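Side-chain contacts in orotidine 5'-phosphate decarboxylase (Lactobacillus acidophilus, PDB 3TFX), which probably catalyses the decarboxylation of orotidine 5'-monophosphate to uridine 5'-monophosphate, the last step of de novo UMP synthesis, as a homodimer with a TIM-barrel fold: residues A[11-16]-A[20-25]; A[89-92]-A[97-100]; A[134-139]-A[143-148]; A[213-218]-A[230-235]. All coordinates share one frame; numbering follows the deposited sequence.

How the contacts relate
All four contacts are local and follow one another along the chain, so none nests in or crosses another. Contact 1 closes the loop from the first barrel strand, 7-10, to helix 16-24. Contact 2 does the same for strand 86-90 and helix 95-108. Contact 3 closes the loop between helices 129-134 and 142-155. Contact 4 ties the last strand, 212-215, to helix 225-236. Contacts 2 and 3 touch through Leu92, which packs on Gln136 and Gln145, and both meet the second subunit. Contacts 1 and 4 lie across the chain's centre from contact 2, their own centres about 17 Å apart, where the first and last strands close the barrel.

Contact 1 (A[11-16]-A[20-25]); sequences LDLDNE and NKILSK
The loop after the first strand of the TIM barrel folds back here on the helix that follows it, and Leu11 and Leu13 meet Ile22 and Leu23. The methyl CG2 of Ile22 is shared by the two loop leucines. Leu13 CD2 comes to 3.8 Å from Ile22 CG2, and Leu11 CD2 lies 3.9 Å from the same methyl. The other branch of Leu11 serves the next helix residue: its CD1 is 3.6 Å from Leu23 CD1, with the two side chains at about a right angle. Leu11 therefore spreads its two methyls over two neighbouring helix residues. Leu13 reaches Ile22 with CG lodged between its own backbone N and carbonyl carbon, at a chi1 of 31°, well short of a staggered position, which suggests some strain.

The polar part is backbone. Asn20 N gives a hydrogen bond of 2.9 Å to Glu16 O, with an N-H...O angle of 157°. This is an i to i+4 bond of the first helical turn, just after Asn15 at the N-cap position. Beyond it the side chains of Glu16 and Asn20 only brush, and their carboxylate and amide planes stand 83° apart. Asp12, predicted to bind substrate, sits in the same loop between the two leucines.

Leu11 packs on Val34 and Val36 of strand 33-36, and Leu23 also touches Val34. Leu13 rests on Leu40 of helix 38-44. Helix 46-54 is touched by Glu16, at Val48, and by Leu23, at Leu52.

Contact 2 (A[89-92]-A[97-100]); sequences VHAL and MIKS
Met97, modelled as selenomethionine, pushes its terminal methyl against the Val89 side chain and the carbonyl oxygen of His90, and this is the tight part of the contact. Its CE lies 3.1 Å from His90 O, close for a carbon and an oxygen. The same CE is 3.6 Å from Val89 CB, with both valine methyls a little farther off. The Met97 chain bends at chi2 (-146°) and again at chi3 (67°), and the second bend points CE at the strand. Val89 and Met97 run past each other in opposite directions.

The Ile98 side is looser. Its CD1 is 3.9 Å from Ala91 CA but 4.3 Å from Ala91 CB, and its CG1 stands 4.3 Å from Val89 CG2. The touching residues are all buried; the exposed Lys99 lies off the contact.

The first side-chain bond of His90 points away from the helix. Its side chain lies about 4 Å, between nearest atoms, from that of Lys64, the predicted proton donor. His90 NE2 is hydrogen-bonded to His66 O of the second subunit, and its ring stacks on that subunit's His66.

The contact joins the strand and helix of the beta-alpha-beta unit 86-90, 95-108, 117-121. Val89 and Ile98 both lean on Leu118 of the next strand. Met97 touches Val72 of helix 69-80, while Ile98 meets Met152 and Ala91 meets Leu149 of helix 142-155.

Contact 3 (A[134-139]-A[143-148]); sequences NEQNCR and AEQVLS
Gln136 and Gln145 turn their amide nitrogens to one oxygen: NE2 of each is hydrogen-bonded to Glu123 OE2. The setting is the loop between helices 129-134 and 142-155, on the side of the barrel where the homodimer forms. The two glutamines approach from opposite directions, and their NE2 atoms stand 3.8 Å apart. They do not bond to each other; the carboxylate oxygen of Glu123 holds them in place. Their amide planes are 59° apart. Two N-H donors on one oxygen would favour the charged form of Glu123.

The chains get there differently. Gln136 is extended beyond CG, whereas Gln145 bends at chi2 (76°), which turns its amide so that one face lies against the sulfur of Cys138.

The second subunit closes over this loop. Glu135 OE1 accepts a hydrogen bond from Ser95 N of that subunit, and Gln136 packs on its Leu92.

The sulfur of Cys138 is anti to the backbone N (chi1 -166°) and looks toward the helix. Cys138 SG sits over the face of the Gln145 amide, almost straight above its carbon, 3.4 Å from Gln145 CD and 3.3 Å from Gln145 OE1.

Contact 4 (A[213-218]-A[230-235]); sequences IVVGRP and EAIKKE
Ile232 meets Ile213 and Val215, and no aromatic ring or side-chain amide takes part. No flat group belongs to the contact; the carboxylate of Glu230 lies off it. Lys233 NZ meets Glu230 OE2 on the syn side, 22° out of the carboxylate plane, in a 2.9 Å salt bridge. The same ammonium is hydrogen-bonded to Asp31 O.

The contact itself is a small hydrophobic one between the last barrel strand and the helix that covers it. Ile232 spreads two branches over the strand. Its CG2 lies 3.8 Å from Ile213 CD1, the two side chains at a slant to each other. Its CD1 meets Val215 CG1 tip to tip at 4.0 Å. Ile213 holds CG1 between its own backbone N and carbonyl carbon (chi1 60°), which aims CD1 at the helix.

Val7 of the first strand lies against Ile213, Val215 and Ile232, and Pro202 of helix 202-207 covers Ile213 and Ile232. Gly216 and Arg217, predicted to bind substrate, follow directly after the strand.

The chemistry is therefore divided: the contacts between these two segments are apolar, methyl to methyl, and the helix keeps its charged Glu230-Lys233 pair apart from that seam.

Contact 1 (A[11-16]-A[20-25])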
loop_
_atom_site.group_PDB
_atom_site.type_symbol
_atom_site.label_atom_id
_atom_site.label_comp_id
_atom_site.label_asym_id
_atom_site.label_seq_id
_atom_site.Cartn_x
_atom_site.Cartn_y
_atom_site.Cartn_z
ATOM N N LEU A 11 -10.233 8.168 11.161
ATOM C CA LEU A 11 -11.118 8.925 10.294
ATOM C C LEU A 11 -11.327 8.161 8.997
ATOM O O LEU A 11 -10.409 8.033 8.184
ATOM C CB LEU A 11 -10.542 10.318 10.012
ATOM C CG LEU A 11 -10.161 11.175 11.220
ATOM C CD1 LEU A 11 -9.654 12.528 10.768
ATOM C CD2 LEU A 11 -11.327 11.335 12.201
ATOM N N ASP A 12 -12.537 7.641 8.833
ATOM C CA ASP A 12 -12.935 6.919 7.645
ATOM C C ASP A 12 -13.870 7.835 6.852
ATOM O O ASP A 12 -15.087 7.805 7.038
ATOM C CB ASP A 12 -13.651 5.617 8.034
ATOM C CG ASP A 12 -12.765 4.677 8.881
ATOM O OD1 ASP A 12 -11.518 4.722 8.749
ATOM O OD2 ASP A 12 -13.318 3.887 9.682
ATOM N N LEU A 13 -13.278 8.666 6.001
ATOM C CA LEU A 13 -14.002 9.609 5.157
ATOM C C LEU A 13 -13.180 9.863 3.895
ATOM O O LEU A 13 -11.970 9.623 3.894
ATOM C CB LEU A 13 -14.261 10.923 5.907
ATOM C CG LEU A 13 -13.210 11.341 6.940
ATOM C CD1 LEU A 13 -11.992 11.955 6.270
ATOM C CD2 LEU A 13 -13.803 12.298 7.975
ATOM N N ASP A 14 -13.824 10.375 2.844
ATOM C CA ASP A 14 -13.183 10.473 1.522
ATOM C C ASP A 14 -13.047 11.887 0.970
ATOM O O ASP A 14 -12.751 12.063 -0.215
ATOM C CB ASP A 14 -13.929 9.595 0.508
ATOM C CG ASP A 14 -15.349 10.093 0.205
ATOM O OD1 ASP A 14 -16.024 9.425 -0.582
ATOM O OD2 ASP A 14 -15.790 11.137 0.726
ATOM N N ASN A 15 -13.281 12.890 1.819
ATOM C CA ASN A 15 -13.270 14.279 1.377
ATOM C C ASN A 15 -12.852 15.254 2.468
ATOM O O ASN A 15 -13.250 15.114 3.636
ATOM C CB ASN A 15 -14.631 14.687 0.785
ATOM C CG ASN A 15 -15.769 14.565 1.788
ATOM O OD1 ASN A 15 -16.282 13.470 2.058
ATOM N ND2 ASN A 15 -16.170 15.693 2.340
ATOM N N GLU A 16 -12.066 16.248 2.053
ATOM C CA GLU A 16 -11.504 17.281 2.921
ATOM C C GLU A 16 -12.539 18.080 3.740
ATOM O O GLU A 16 -12.249 18.510 4.859
ATOM C CB GLU A 16 -10.668 18.233 2.069
ATOM C CG GLU A 16 -9.551 18.947 2.800
ATOM C CD GLU A 16 -8.914 20.026 1.944
ATOM O OE1 GLU A 16 -9.038 19.943 0.700
ATOM O OE2 GLU A 16 -8.286 20.948 2.514
ATOM N N ASN A 20 -12.514 18.343 7.773
ATOM C CA ASN A 20 -12.441 19.594 8.501
ATOM C C ASN A 20 -13.547 19.739 9.546
ATOM O O ASN A 20 -13.326 20.324 10.599
ATOM C CB ASN A 20 -12.395 20.764 7.520
ATOM C CG ASN A 20 -11.116 20.768 6.692
ATOM O OD1 ASN A 20 -10.155 20.058 7.008
ATOM N ND2 ASN A 20 -11.089 21.578 5.643
ATOM N N LYS A 21 -14.714 19.175 9.268
ATOM C CA LYS A 21 -15.807 19.189 10.228
ATOM C C LYS A 21 -15.572 18.298 11.465
ATOM O O LYS A 21 -15.763 18.756 12.601
ATOM C CB LYS A 21 -17.139 18.857 9.545
ATOM C CG LYS A 21 -18.327 18.771 10.520
ATOM C CD LYS A 21 -19.493 19.658 10.090
ATOM C CE LYS A 21 -20.523 18.879 9.279
ATOM N NZ LYS A 21 -21.822 19.627 9.201
ATOM N N ILE A 22 -15.165 17.043 11.272
ATOM C CA ILE A 22 -14.845 16.202 12.437
ATOM C C ILE A 22 -13.682 16.771 13.240
ATOM O O ILE A 22 -13.737 16.792 14.463
ATOM C CB ILE A 22 -14.655 14.668 12.115
ATOM C CG1 ILE A 22 -14.492 13.867 13.404
ATOM C CG2 ILE A 22 -13.471 14.398 11.171
ATOM C CD1 ILE A 22 -15.711 13.922 14.319
ATOM N N LEU A 23 -12.656 17.264 12.548
ATOM C CA LEU A 23 -11.484 17.858 13.192
ATOM C C LEU A 23 -11.832 19.061 14.063
ATOM O O LEU A 23 -11.289 19.216 15.164
ATOM C CB LEU A 23 -10.437 18.248 12.148
ATOM C CG LEU A 23 -9.222 17.355 11.864
ATOM C CD1 LEU A 23 -9.533 15.892 11.979
ATOM C CD2 LEU A 23 -8.656 17.663 10.500
ATOM N N SER A 24 -12.741 19.910 13.580
ATOM C CA SER A 24 -13.199 21.071 14.354
ATOM C C SER A 24 -13.835 20.681 15.696
ATOM O O SER A 24 -13.962 21.511 16.603
ATOM C CB SER A 24 -14.181 21.898 13.537
ATOM O OG SER A 24 -15.452 21.270 13.510
ATOM N N LYS A 25 -14.211 19.414 15.827
ATOM C CA LYS A 25 -14.851 18.929 17.044
ATOM C C LYS A 25 -13.941 18.109 17.955
ATOM O O LYS A 25 -14.417 17.566 18.940
ATOM C CB LYS A 25 -16.069 18.081 16.684
ATOM C CG LYS A 25 -17.164 18.844 15.958
ATOM C CD LYS A 25 -18.279 17.887 15.585
ATOM C CE LYS A 25 -19.259 18.518 14.633
ATOM N NZ LYS A 25 -20.089 17.455 14.010
#

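Contact 2 (A[89-92]-A[97-100])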
loop_
_atom_site.group_PDB
_atom_site.type_symbol
_atom_site.label_atom_id
_atom_site.label_comp_id
_atom_site.label_asym_id
_atom_site.label_seq_id
_atom_site.Cartn_x
_atom_site.Cartn_y
_atom_site.Cartn_z
ATOM N N VAL A 89 3.871 -0.465 6.958
ATOM C CA VAL A 89 4.327 -1.343 5.865
ATOM C C VAL A 89 3.887 -2.781 6.142
ATOM O O VAL A 89 3.634 -3.152 7.298
ATOM C CB VAL A 89 5.890 -1.340 5.665
ATOM C CG1 VAL A 89 6.397 0.020 5.197
ATOM C CG2 VAL A 89 6.623 -1.781 6.938
ATOM N N HIS A 90 3.813 -3.589 5.087
ATOM C CA HIS A 90 3.591 -5.029 5.219
ATOM C C HIS A 90 4.866 -5.797 5.558
ATOM O O HIS A 90 5.854 -5.728 4.808
ATOM C CB HIS A 90 2.956 -5.587 3.937
ATOM C CG HIS A 90 1.463 -5.478 3.924
ATOM N ND1 HIS A 90 0.649 -6.397 4.551
ATOM C CD2 HIS A 90 0.641 -4.542 3.399
ATOM C CE1 HIS A 90 -0.614 -6.036 4.399
ATOM N NE2 HIS A 90 -0.643 -4.915 3.703
ATOM N N ALA A 91 4.853 -6.509 6.691
ATOM C CA ALA A 91 5.942 -7.423 7.050
ATOM C C ALA A 91 6.077 -8.543 6.012
ATOM O O ALA A 91 7.172 -9.033 5.769
ATOM C CB ALA A 91 5.723 -8.035 8.440
ATOM N N LEU A 92 4.958 -8.930 5.406
ATOM C CA LEU A 92 4.958 -9.872 4.284
ATOM C C LEU A 92 5.881 -9.450 3.123
ATOM O O LEU A 92 6.329 -10.297 2.348
ATOM C CB LEU A 92 3.527 -10.103 3.781
ATOM C CG LEU A 92 2.611 -10.956 4.664
ATOM C CD1 LEU A 92 1.208 -11.054 4.042
ATOM C CD2 LEU A 92 3.190 -12.344 4.891
HETATM N N MSE A 97 12.843 -4.929 2.829
HETATM C CA MSE A 97 11.860 -3.889 2.548
HETATM C C MSE A 97 11.568 -3.053 3.799
HETATM O O MSE A 97 11.419 -1.828 3.730
HETATM C CB MSE A 97 10.574 -4.511 2.006
HETATM C CG MSE A 97 9.674 -3.509 1.328
HETATM SE SE MSE A 97 7.789 -3.936 1.607
HETATM C CE MSE A 97 7.692 -3.604 3.535
ATOM N N ILE A 98 11.508 -3.718 4.948
ATOM C CA ILE A 98 11.261 -3.016 6.206
ATOM C C ILE A 98 12.450 -2.093 6.524
ATOM O O ILE A 98 12.250 -0.919 6.860
ATOM C CB ILE A 98 10.951 -3.989 7.371
ATOM C CG1 ILE A 98 9.657 -4.758 7.105
ATOM C CG2 ILE A 98 10.884 -3.241 8.723
ATOM C CD1 ILE A 98 9.418 -5.947 8.077
ATOM N N LYS A 99 13.675 -2.619 6.401
ATOM C CA LYS A 99 14.886 -1.814 6.620
ATOM C C LYS A 99 14.934 -0.602 5.691
ATOM O O LYS A 99 15.285 0.501 6.125
ATOM C CB LYS A 99 16.174 -2.637 6.428
ATOM C CG LYS A 99 16.363 -3.778 7.421
ATOM C CD LYS A 99 17.521 -4.692 6.983
ATOM C CE LYS A 99 17.665 -5.903 7.889
ATOM N NZ LYS A 99 18.853 -6.730 7.450
ATOM N N SER A 100 14.582 -0.807 4.418
ATOM C CA SER A 100 14.595 0.289 3.434
ATOM C C SER A 100 13.539 1.338 3.770
ATOM O O SER A 100 13.770 2.530 3.637
ATOM C CB SER A 100 14.408 -0.258 2.009
ATOM O OG SER A 100 15.550 -0.998 1.590
#

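Contact 3 (A[134-139]-A[143-148])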
loop_
_atom_site.group_PDB
_atom_site.type_symbol
_atom_site.label_atom_id
_atom_site.label_comp_id
_atom_site.label_asym_id
_atom_site.label_seq_id
_atom_site.Cartn_x
_atom_site.Cartn_y
_atom_site.Cartn_z
ATOM N N ASN A 134 -5.367 -21.360 2.820
ATOM C CA ASN A 134 -5.747 -21.796 1.477
ATOM C C ASN A 134 -5.753 -20.736 0.375
ATOM O O ASN A 134 -5.971 -21.069 -0.787
ATOM C CB ASN A 134 -7.101 -22.518 1.527
ATOM C CG ASN A 134 -7.117 -23.640 2.540
ATOM O OD1 ASN A 134 -8.027 -23.734 3.363
ATOM N ND2 ASN A 134 -6.099 -24.488 2.499
ATOM N N GLU A 135 -5.521 -19.475 0.731
ATOM C CA GLU A 135 -5.399 -18.402 -0.269
ATOM C C GLU A 135 -3.980 -17.842 -0.286
ATOM O O GLU A 135 -3.266 -17.962 -1.289
ATOM C CB GLU A 135 -6.441 -17.304 -0.035
ATOM C CG GLU A 135 -7.857 -17.803 -0.262
ATOM C CD GLU A 135 -8.881 -16.698 -0.459
ATOM O OE1 GLU A 135 -8.612 -15.516 -0.132
ATOM O OE2 GLU A 135 -9.974 -17.037 -0.953
ATOM N N GLN A 136 -3.594 -17.208 0.821
ATOM C CA GLN A 136 -2.188 -17.037 1.171
ATOM C C GLN A 136 -1.798 -18.474 1.499
ATOM O O GLN A 136 -2.535 -19.179 2.205
ATOM C CB GLN A 136 -2.068 -16.135 2.409
ATOM C CG GLN A 136 -0.662 -15.637 2.733
ATOM C CD GLN A 136 -0.591 -14.795 4.015
ATOM O OE1 GLN A 136 -1.410 -13.895 4.235
ATOM N NE2 GLN A 136 0.400 -15.078 4.854
ATOM N N ASN A 137 -0.698 -18.967 0.968
ATOM C CA ASN A 137 -0.392 -20.371 1.266
ATOM C C ASN A 137 0.624 -20.493 2.399
ATOM O O ASN A 137 1.732 -20.996 2.211
ATOM C CB ASN A 137 0.021 -21.136 0.007
ATOM C CG ASN A 137 -1.095 -21.196 -1.031
ATOM O OD1 ASN A 137 -0.964 -20.657 -2.127
ATOM N ND2 ASN A 137 -2.195 -21.842 -0.684
ATOM N N CYS A 138 0.231 -20.002 3.574
ATOM C CA CYS A 138 1.086 -20.046 4.754
ATOM C C CYS A 138 1.189 -21.468 5.309
ATOM O O CYS A 138 0.209 -22.204 5.344
ATOM C CB CYS A 138 0.562 -19.091 5.825
ATOM S SG CYS A 138 1.742 -18.758 7.153
ATOM N N ARG A 139 2.390 -21.850 5.719
ATOM C CA ARG A 139 2.601 -23.143 6.350
ATOM C C ARG A 139 2.491 -23.093 7.871
ATOM O O ARG A 139 2.541 -24.140 8.517
ATOM C CB ARG A 139 3.960 -23.727 5.965
ATOM C CG ARG A 139 5.132 -23.030 6.580
ATOM C CD ARG A 139 6.326 -23.963 6.683
ATOM N NE ARG A 139 7.375 -23.322 7.469
ATOM C CZ ARG A 139 7.573 -23.531 8.769
ATOM N NH1 ARG A 139 6.811 -24.396 9.443
ATOM N NH2 ARG A 139 8.545 -22.881 9.397
ATOM N N ALA A 143 -1.160 -17.665 14.997
ATOM C CA ALA A 143 -0.420 -17.094 16.128
ATOM C C ALA A 143 1.083 -17.171 15.932
ATOM O O ALA A 143 1.810 -16.254 16.328
ATOM C CB ALA A 143 -0.818 -17.766 17.442
ATOM N N GLU A 144 1.533 -18.267 15.322
ATOM C CA GLU A 144 2.948 -18.475 15.021
ATOM C C GLU A 144 3.421 -17.553 13.900
ATOM O O GLU A 144 4.532 -17.019 13.961
ATOM C CB GLU A 144 3.224 -19.938 14.653
ATOM C CG GLU A 144 3.253 -20.903 15.849
ATOM C CD GLU A 144 3.634 -22.336 15.461
ATOM O OE1 GLU A 144 4.566 -22.519 14.637
ATOM O OE2 GLU A 144 3.002 -23.283 15.985
ATOM N N GLN A 145 2.573 -17.370 12.888
ATOM C CA GLN A 145 2.891 -16.521 11.738
ATOM C C GLN A 145 2.971 -15.051 12.157
ATOM O O GLN A 145 3.883 -14.324 11.757
ATOM C CB GLN A 145 1.861 -16.722 10.612
ATOM C CG GLN A 145 1.932 -15.698 9.466
ATOM C CD GLN A 145 3.106 -15.927 8.507
ATOM O OE1 GLN A 145 3.953 -16.817 8.710
ATOM N NE2 GLN A 145 3.155 -15.124 7.450
ATOM N N VAL A 146 2.023 -14.641 12.990
ATOM C CA VAL A 146 1.974 -13.291 13.526
ATOM C C VAL A 146 3.226 -12.958 14.336
ATOM O O VAL A 146 3.848 -11.913 14.111
ATOM C CB VAL A 146 0.681 -13.034 14.334
ATOM C CG1 VAL A 146 0.795 -11.748 15.171
ATOM C CG2 VAL A 146 -0.505 -12.934 13.385
ATOM N N LEU A 147 3.599 -13.842 15.261
ATOM C CA LEU A 147 4.788 -13.637 16.088
ATOM C C LEU A 147 6.072 -13.594 15.231
ATOM O O LEU A 147 6.936 -12.736 15.426
ATOM C CB LEU A 147 4.869 -14.709 17.178
ATOM C CG LEU A 147 6.173 -14.821 17.990
ATOM C CD1 LEU A 147 6.398 -13.550 18.768
ATOM C CD2 LEU A 147 6.186 -16.063 18.927
ATOM N N SER A 148 6.168 -14.494 14.263
ATOM C CA SER A 148 7.312 -14.551 13.339
ATOM C C SER A 148 7.482 -13.254 12.516
ATOM O O SER A 148 8.587 -12.721 12.394
ATOM C CB SER A 148 7.151 -15.756 12.408
ATOM O OG SER A 148 8.196 -15.825 11.468
#

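Contact 4 (A[213-218]-A[230-235])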
loop_
_atom_site.group_PDB
_atom_site.type_symbol
_atom_site.label_atom_id
_atom_site.label_comp_id
_atom_site.label_asym_id
_atom_site.label_seq_id
_atom_site.Cartn_x
_atom_site.Cartn_y
_atom_site.Cartn_z
ATOM N N ILE A 213 -3.717 3.248 21.278
ATOM C CA ILE A 213 -4.975 2.681 20.773
ATOM C C ILE A 213 -5.510 3.521 19.648
ATOM O O ILE A 213 -5.339 4.740 19.651
ATOM C CB ILE A 213 -6.070 2.542 21.884
ATOM C CG1 ILE A 213 -6.410 3.913 22.502
ATOM C CG2 ILE A 213 -5.618 1.520 22.919
ATOM C CD1 ILE A 213 -7.474 3.903 23.600
ATOM N N VAL A 214 -6.156 2.875 18.684
ATOM C CA VAL A 214 -6.946 3.622 17.715
ATOM C C VAL A 214 -8.467 3.437 17.889
ATOM O O VAL A 214 -8.974 2.317 18.041
ATOM C CB VAL A 214 -6.377 3.574 16.229
ATOM C CG1 VAL A 214 -5.255 2.539 16.048
ATOM C CG2 VAL A 214 -7.474 3.473 15.166
ATOM N N VAL A 215 -9.171 4.556 17.944
ATOM C CA VAL A 215 -10.604 4.565 18.229
ATOM C C VAL A 215 -11.282 5.273 17.064
ATOM O O VAL A 215 -10.786 6.301 16.595
ATOM C CB VAL A 215 -10.924 5.279 19.592
ATOM C CG1 VAL A 215 -12.421 5.205 19.927
ATOM C CG2 VAL A 215 -10.103 4.664 20.737
ATOM N N GLY A 216 -12.383 4.690 16.584
ATOM C CA GLY A 216 -13.183 5.253 15.492
ATOM C C GLY A 216 -14.519 5.824 15.950
ATOM O O GLY A 216 -14.560 6.821 16.681
ATOM N N ARG A 217 -15.606 5.170 15.544
ATOM C CA ARG A 217 -16.989 5.659 15.787
ATOM C C ARG A 217 -17.321 6.060 17.225
ATOM O O ARG A 217 -18.058 7.025 17.423
ATOM C CB ARG A 217 -18.032 4.657 15.261
ATOM C CG ARG A 217 -17.863 4.369 13.781
ATOM C CD ARG A 217 -18.856 3.366 13.221
ATOM N NE ARG A 217 -18.571 3.164 11.799
ATOM C CZ ARG A 217 -19.174 2.285 11.002
ATOM N NH1 ARG A 217 -20.141 1.496 11.459
ATOM N NH2 ARG A 217 -18.806 2.207 9.731
ATOM N N PRO A 218 -16.781 5.335 18.233
ATOM C CA PRO A 218 -17.008 5.773 19.614
ATOM C C PRO A 218 -16.681 7.243 19.829
ATOM O O PRO A 218 -17.268 7.873 20.696
ATOM C CB PRO A 218 -16.062 4.883 20.423
ATOM C CG PRO A 218 -16.005 3.613 19.645
ATOM C CD PRO A 218 -16.173 3.987 18.184
ATOM N N GLU A 230 -11.363 12.995 25.102
ATOM C CA GLU A 230 -10.653 13.325 26.333
ATOM C C GLU A 230 -10.911 12.261 27.405
ATOM O O GLU A 230 -10.000 11.893 28.148
ATOM C CB GLU A 230 -11.069 14.719 26.839
ATOM C CG GLU A 230 -10.521 15.917 26.031
ATOM C CD GLU A 230 -9.008 15.887 25.853
ATOM O OE1 GLU A 230 -8.270 15.870 26.867
ATOM O OE2 GLU A 230 -8.548 15.880 24.690
ATOM N N ALA A 231 -12.154 11.775 27.490
ATOM C CA ALA A 231 -12.484 10.690 28.429
ATOM C C ALA A 231 -11.719 9.394 28.115
ATOM O O ALA A 231 -11.308 8.660 29.019
ATOM C CB ALA A 231 -13.977 10.424 28.434
ATOM N N ILE A 232 -11.519 9.111 26.832
ATOM C CA ILE A 232 -10.792 7.911 26.455
ATOM C C ILE A 232 -9.281 8.049 26.706
ATOM O O ILE A 232 -8.650 7.101 27.175
ATOM C CB ILE A 232 -11.111 7.479 25.016
ATOM C CG1 ILE A 232 -12.508 6.830 24.972
ATOM C CG2 ILE A 232 -10.052 6.499 24.515
ATOM C CD1 ILE A 232 -13.104 6.716 23.569
ATOM N N LYS A 233 -8.726 9.226 26.422
ATOM C CA LYS A 233 -7.320 9.531 26.729
ATOM C C LYS A 233 -7.059 9.312 28.212
ATOM O O LYS A 233 -6.069 8.680 28.600
ATOM C CB LYS A 233 -6.974 10.990 26.389
ATOM C CG LYS A 233 -6.868 11.323 24.912
ATOM C CD LYS A 233 -6.230 12.680 24.748
ATOM C CE LYS A 233 -6.814 13.407 23.573
ATOM N NZ LYS A 233 -6.231 14.773 23.396
ATOM N N LYS A 234 -7.983 9.815 29.021
ATOM C CA LYS A 234 -7.913 9.724 30.465
ATOM C C LYS A 234 -7.952 8.268 30.911
ATOM O O LYS A 234 -7.094 7.844 31.663
ATOM C CB LYS A 234 -9.038 10.543 31.111
ATOM C CG LYS A 234 -8.723 11.033 32.489
ATOM C CD LYS A 234 -10.010 11.445 33.229
ATOM C CE LYS A 234 -9.799 11.482 34.732
ATOM N NZ LYS A 234 -11.073 11.216 35.436
ATOM N N GLU A 235 -8.926 7.503 30.427
ATOM C CA GLU A 235 -9.045 6.086 30.798
ATOM C C GLU A 235 -7.792 5.310 30.402
ATOM O O GLU A 235 -7.251 4.534 31.187
ATOM C CB GLU A 235 -10.304 5.461 30.180
ATOM C CG GLU A 235 -10.419 3.933 30.350
ATOM C CD GLU A 235 -11.786 3.384 29.922
ATOM O OE1 GLU A 235 -12.717 4.189 29.673
ATOM O OE2 GLU A 235 -11.930 2.147 29.827
#